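Local coordinates for protein geranylgeranyl pyrophosphate synthase (Corynebacterium glutamicum, PDB 3LMD) that probably builds long-chain prenyl diphosphates by head-to-tail condensation of isoprenoid units with divalent metal ions, as an all-helical member of the FPP/GGPP synthase family, at residues Asp42-Val45 / Gln46-Glu49; Val264-Leu267 / Pro268-Tyr271; Arg319-Asp322 / Ile323-Glu327. All coordinates share one frame; numbering follows the deposited sequence.

How the interactions relate
All three contacts are local, each between successive turns or at the start of a helix in an all-helical prenyl synthase fold, and none touches another. Interaction 1, on helix 34-55, and interaction 2, at the start of helix 267-274, lie on opposite sides of the chain's centre, with centres 38 Å apart. Interactions 2 and 3 are nearer: their closest atoms are about 6 Å apart, and both pack on helix 219-246. Helix 309-328, which carries interaction 3, also touches interaction 2. Only interaction 2 approaches a metal site: Pro268 lies about 10 Å, side chain to side chain, from Ser305, a residue seen to bind calcium in this protein, though no ion is bound to this chain.

Interaction 1: residues Asp42-Val45 / Gln46-Glu49; sequences DAMV and QVEE
Met44 and Val47 lie side by side on one flank of helix 34-55, with the methionine methyl CE 4.0 Å from CG1 of Val47. Met44 gets there by a doubly bent chain: chi2 is -68° and chi3 -22°, which folds the methyl back over the next turn. This flank is the packed one. Ala43 and Val47 are buried against Ile98 of helix 95-118, while Met44 reaches Met80 and Leu83 of helix 77-86. Beneath the side chains, Val47 N bonds Ala43 O at 2.9 Å with an N-H...O angle of 163°, and Glu48 N bonds Met44 O at 2.9 Å.

The other flank is solvent-facing and looser. Val45 and Glu49 run alongside each other, and CG1 of Val45 meets OE2 of Glu49 at 3.6 Å, a carbon against a carboxylate oxygen. On the same exposed side Gln46, its CG beside the backbone N and the chain extended beyond, runs back along the helix so that NE2 makes a weak 3.3 Å bond to Asp42 O. That carbonyl also takes a weak bond of 3.4 Å from Gln46 N.

Glu48 turns its carboxylate to Arg76 in a salt bridge. The chemistry is therefore that of an amphipathic helix: apolar groups make the interhelical seam, whereas on the exposed flank the one side-chain hydrogen bond within these two turns is weak and probably adds little to the backbone bonding.

Interaction 2: residues Val264-Leu267 / Pro268-Tyr271; sequences VFTL and PVLY
The N-terminus of helix 267-274, with Thr266 at the N-cap position and Pro268 in the first turn, organises this contact. Thr266 makes no capping bond with its side chain; its carbonyl opens the helical bonding. Leu270 N bonds Thr266 O at 3.0 Å with an N-H...O angle of 159°, and Val269 N adds a weak, strongly bent bond of 2.9 Å to that same Thr266 O. Tyr271 N then bonds Leu267 O at 2.9 Å and 171°, nearly straight. Pro268 has no N-H to give, which suits a first-turn position, where no preceding helical carbonyl awaits it.

Two side-chain groups flank this turn. Leu267 and Tyr271 lie side by side and point the same way. With CG of Leu267 anti to its own N (chi1 -163°), the branch point comes obliquely against the tyrosine ring, 3.4 Å from CE2 of Tyr271. Phe265, which precedes the cap, uses its CB more than its ring: that atom stands 3.9 Å from CG1 of Val269 and equally far from CD2 of Leu270, while CG of Leu270 rests 3.5 Å from the Phe265 O.

Three helices surround the turn. Thr266, Pro268 and Val269 pack on Ile245 of helix 219-246, and Leu270 and Tyr271 meet Ile189 of helix 188-214. Leu267 and Tyr271 also touch Glu316 of helix 309-328, so the start of this short helix is wedged among all three.

Interaction 3: residues Arg319-Asp322 / Ile323-Glu327; sequences RYMD and IANAE
Met321 and Asn325 cross one turn apart on helix 309-328, the methionine methyl CE coming to 3.5 Å from OD1 and 3.7 Å from ND2 of Asn325. The Met321 torsions explain the reach: CG is anti to the backbone N (chi1 -173°), and bends at chi2 and chi3 then carry the methyl over the amide. The same methyl also lies 4.1 Å from CB of Ala324.

Both ends of the Asn325 amide are engaged: OD1 accepts from NH1 of Arg341, and ND2 donates to a water at 3.0 Å. That water gives a short 2.5 Å bond to OD1 of Asp322, so it bridges the Asp322 carboxylate and the Asn325 amide, one helical turn apart.

On another flank Ile323 extends CD1 to 3.9 Å from CD1 of Tyr320 and 3.8 Å from NH2 of Arg319. Arg319 bends at chi3 (76°), which brings its CZ over one face of the Tyr320 ring, offset toward the rim, while NH1 pairs with Glu316. Tyr320 packs on Met234 and Ile235, Ile323 on Ala231, and Met321 on Ala344 and Val348.

The chemistry implies a division of labour around the helix: Tyr320, Ile323 and Ala324 fill the seam with helix 219-246 and Met321 that with helix 335-349, whereas the arginine, aspartate and asparagine use charged, amide or water-mediated partners, and Arg341 with the water would fix the Asn325 amide's rotation.

Interaction 1: residues Asp42-Val45 / Gln46-Glu49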
# COMPACT_ATOMS: atom_id res chain seq x y z
N ASP A 42 -24.40 -15.43 11.23
CA ASP A 42 -23.40 -16.51 11.31
C ASP A 42 -22.22 -16.26 10.38
O ASP A 42 -21.07 -16.52 10.73
CB ASP A 42 -24.00 -17.85 10.92
CG ASP A 42 -24.99 -18.38 11.95
OD1 ASP A 42 -25.15 -17.72 13.00
OD2 ASP A 42 -25.60 -19.43 11.69
N ALA A 43 -22.50 -15.80 9.17
CA ALA A 43 -21.42 -15.54 8.24
C ALA A 43 -20.60 -14.31 8.68
O ALA A 43 -19.39 -14.29 8.48
CB ALA A 43 -21.95 -15.39 6.82
N MET A 44 -21.24 -13.32 9.31
CA MET A 44 -20.50 -12.15 9.84
C MET A 44 -19.52 -12.54 10.94
O MET A 44 -18.46 -11.91 11.09
CB MET A 44 -21.42 -11.00 10.30
CG MET A 44 -22.01 -10.15 9.18
SD MET A 44 -20.79 -9.12 8.25
CE MET A 44 -19.44 -8.98 9.41
N VAL A 45 -19.86 -13.55 11.74
CA VAL A 45 -18.92 -14.03 12.76
C VAL A 45 -17.69 -14.63 12.08
O VAL A 45 -16.53 -14.42 12.50
CB VAL A 45 -19.59 -15.12 13.65
CG1 VAL A 45 -18.55 -15.85 14.53
CG2 VAL A 45 -20.72 -14.53 14.48
N GLN A 46 -17.92 -15.40 11.02
CA GLN A 46 -16.83 -15.99 10.27
C GLN A 46 -15.93 -14.93 9.61
O GLN A 46 -14.71 -15.07 9.57
CB GLN A 46 -17.39 -16.91 9.19
CG GLN A 46 -18.18 -18.12 9.75
CD GLN A 46 -18.88 -18.90 8.64
OE1 GLN A 46 -18.23 -19.56 7.84
NE2 GLN A 46 -20.20 -18.81 8.59
N VAL A 47 -16.54 -13.88 9.08
CA VAL A 47 -15.77 -12.72 8.58
C VAL A 47 -14.93 -12.11 9.71
O VAL A 47 -13.74 -11.82 9.54
CB VAL A 47 -16.74 -11.62 8.08
CG1 VAL A 47 -16.01 -10.29 7.88
CG2 VAL A 47 -17.45 -12.10 6.80
N GLU A 48 -15.57 -11.83 10.83
CA GLU A 48 -14.86 -11.27 11.96
C GLU A 48 -13.67 -12.15 12.40
O GLU A 48 -12.62 -11.63 12.77
CB GLU A 48 -15.80 -11.04 13.15
CG GLU A 48 -16.87 -9.94 12.92
CD GLU A 48 -16.28 -8.52 13.01
OE1 GLU A 48 -15.04 -8.38 13.12
OE2 GLU A 48 -17.05 -7.54 13.00
N GLU A 49 -13.83 -13.47 12.39
CA GLU A 49 -12.76 -14.37 12.84
C GLU A 49 -11.57 -14.29 11.89
O GLU A 49 -10.43 -14.20 12.33
CB GLU A 49 -13.23 -15.84 12.94
CG GLU A 49 -13.88 -16.06 14.32
CD GLU A 49 -14.76 -17.30 14.42
OE1 GLU A 49 -14.75 -18.14 13.48
OE2 GLU A 49 -15.46 -17.41 15.45

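Interaction 2: residues Val264-Leu267 / Pro268-Tyr271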
# COMPACT_ATOMS: atom_id res chain seq x y z
N VAL A 264 -14.52 22.75 4.45
CA VAL A 264 -15.06 21.68 3.59
C VAL A 264 -16.54 21.98 3.24
O VAL A 264 -17.42 21.88 4.09
CB VAL A 264 -14.97 20.29 4.28
CG1 VAL A 264 -15.52 19.20 3.39
CG2 VAL A 264 -13.52 19.96 4.68
N PHE A 265 -16.79 22.38 1.99
CA PHE A 265 -18.13 22.73 1.53
C PHE A 265 -18.73 21.56 0.74
O PHE A 265 -18.33 21.30 -0.38
CB PHE A 265 -18.10 23.95 0.60
CG PHE A 265 -17.36 25.12 1.18
CD1 PHE A 265 -17.47 25.43 2.53
CD2 PHE A 265 -16.56 25.91 0.37
CE1 PHE A 265 -16.78 26.51 3.06
CE2 PHE A 265 -15.87 26.99 0.88
CZ PHE A 265 -15.98 27.29 2.23
N THR A 266 -19.70 20.90 1.34
CA THR A 266 -20.34 19.74 0.71
C THR A 266 -21.51 20.15 -0.21
O THR A 266 -21.83 21.33 -0.34
CB THR A 266 -20.82 18.79 1.80
OG1 THR A 266 -21.77 19.49 2.62
CG2 THR A 266 -19.61 18.38 2.70
N LEU A 267 -22.16 19.18 -0.82
CA LEU A 267 -23.12 19.45 -1.88
C LEU A 267 -24.16 20.55 -1.61
O LEU A 267 -24.35 21.41 -2.46
CB LEU A 267 -23.87 18.17 -2.26
CG LEU A 267 -24.59 18.17 -3.59
CD1 LEU A 267 -23.62 18.60 -4.71
CD2 LEU A 267 -25.13 16.73 -3.84
N PRO A 268 -24.86 20.51 -0.46
CA PRO A 268 -25.86 21.59 -0.28
C PRO A 268 -25.23 22.99 -0.29
O PRO A 268 -25.86 23.96 -0.73
CB PRO A 268 -26.42 21.33 1.11
CG PRO A 268 -26.02 19.91 1.46
CD PRO A 268 -24.80 19.60 0.69
N VAL A 269 -24.02 23.11 0.25
CA VAL A 269 -23.34 24.39 0.30
C VAL A 269 -22.93 24.81 -1.09
O VAL A 269 -23.06 25.98 -1.46
CB VAL A 269 -22.05 24.35 1.20
CG1 VAL A 269 -21.44 25.79 1.33
CG2 VAL A 269 -22.38 23.79 2.54
N LEU A 270 -22.45 23.86 -1.89
CA LEU A 270 -22.01 24.18 -3.24
C LEU A 270 -23.20 24.60 -4.11
O LEU A 270 -23.09 25.50 -4.93
CB LEU A 270 -21.31 22.98 -3.90
CG LEU A 270 -20.05 22.52 -3.13
CD1 LEU A 270 -19.53 21.17 -3.71
CD2 LEU A 270 -19.00 23.62 -3.23
N TYR A 271 -24.32 23.93 -3.96
CA TYR A 271 -25.54 24.36 -4.68
C TYR A 271 -25.96 25.80 -4.27
O TYR A 271 -26.27 26.64 -5.14
CB TYR A 271 -26.67 23.40 -4.38
CG TYR A 271 -26.68 22.17 -5.27
CD1 TYR A 271 -26.56 22.28 -6.65
CD2 TYR A 271 -26.85 20.92 -4.73
CE1 TYR A 271 -26.60 21.15 -7.47
CE2 TYR A 271 -26.88 19.78 -5.53
CZ TYR A 271 -26.76 19.91 -6.89
OH TYR A 271 -26.81 18.76 -7.65

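Interaction 3: residues Arg319-Asp322 / Ile323-Glu327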
# COMPACT_ATOMS: atom_id res chain seq x y z
N ARG A 319 -32.15 11.17 -7.12
CA ARG A 319 -31.68 10.73 -8.41
C ARG A 319 -30.83 9.44 -8.26
O ARG A 319 -30.97 8.49 -9.05
CB ARG A 319 -30.86 11.85 -9.07
CG ARG A 319 -30.37 11.52 -10.48
CD ARG A 319 -29.65 12.69 -11.14
NE ARG A 319 -28.30 12.88 -10.62
CZ ARG A 319 -27.25 12.13 -10.96
NH1 ARG A 319 -26.06 12.42 -10.45
NH2 ARG A 319 -27.38 11.11 -11.80
N TYR A 320 -29.96 9.41 -7.26
CA TYR A 320 -29.21 8.17 -6.96
C TYR A 320 -30.11 7.06 -6.45
O TYR A 320 -29.86 5.89 -6.71
CB TYR A 320 -28.09 8.44 -5.95
CG TYR A 320 -26.96 9.17 -6.61
CD1 TYR A 320 -26.18 8.54 -7.59
CD2 TYR A 320 -26.64 10.48 -6.26
CE1 TYR A 320 -25.13 9.20 -8.23
CE2 TYR A 320 -25.58 11.14 -6.89
CZ TYR A 320 -24.83 10.50 -7.87
OH TYR A 320 -23.75 11.14 -8.49
N MET A 321 -31.17 7.42 -5.74
CA MET A 321 -32.11 6.40 -5.24
C MET A 321 -32.85 5.80 -6.43
O MET A 321 -33.10 4.60 -6.43
CB MET A 321 -33.14 6.99 -4.22
CG MET A 321 -34.08 5.91 -3.51
SD MET A 321 -33.20 4.69 -2.44
CE MET A 321 -33.61 3.14 -3.24
N ASP A 322 -33.15 6.62 -7.46
CA ASP A 322 -33.75 6.11 -8.71
C ASP A 322 -32.79 5.17 -9.40
O ASP A 322 -33.18 4.12 -9.89
CB ASP A 322 -34.10 7.24 -9.71
CG ASP A 322 -35.30 8.07 -9.27
OD1 ASP A 322 -36.07 7.60 -8.41
OD2 ASP A 322 -35.45 9.19 -9.79
N ILE A 323 -31.52 5.53 -9.46
CA ILE A 323 -30.51 4.62 -10.02
C ILE A 323 -30.44 3.30 -9.25
O ILE A 323 -30.40 2.23 -9.86
CB ILE A 323 -29.10 5.30 -10.04
CG1 ILE A 323 -29.07 6.44 -11.08
CG2 ILE A 323 -27.98 4.27 -10.35
CD1 ILE A 323 -27.87 7.41 -10.89
N ALA A 324 -30.44 3.40 -7.93
CA ALA A 324 -30.38 2.21 -7.07
C ALA A 324 -31.58 1.29 -7.35
O ALA A 324 -31.41 0.08 -7.48
CB ALA A 324 -30.35 2.63 -5.60
N ASN A 325 -32.78 1.87 -7.45
CA ASN A 325 -33.99 1.11 -7.74
C ASN A 325 -33.95 0.48 -9.12
O ASN A 325 -34.41 -0.66 -9.30
CB ASN A 325 -35.24 1.99 -7.60
CG ASN A 325 -35.70 2.08 -6.15
OD1 ASN A 325 -35.55 1.14 -5.39
ND2 ASN A 325 -36.28 3.21 -5.79
N ALA A 326 -33.36 1.19 -10.08
CA ALA A 326 -33.17 0.63 -11.41
C ALA A 326 -32.19 -0.54 -11.40
O ALA A 326 -32.33 -1.47 -12.18
CB ALA A 326 -32.75 1.69 -12.45
N GLU A 327 -31.20 -0.51 -10.50
CA GLU A 327 -30.31 -1.68 -10.40
C GLU A 327 -31.01 -2.87 -9.76
O GLU A 327 -30.89 -4.00 -10.24
CB GLU A 327 -29.00 -1.30 -9.69
CG GLU A 327 -28.26 -0.19 -10.47
CD GLU A 327 -27.79 -0.65 -11.86
OE1 GLU A 327 -27.65 -1.88 -12.11
OE2 GLU A 327 -27.49 0.23 -12.69
O HOH W 1 -36.99 5.40 -7.74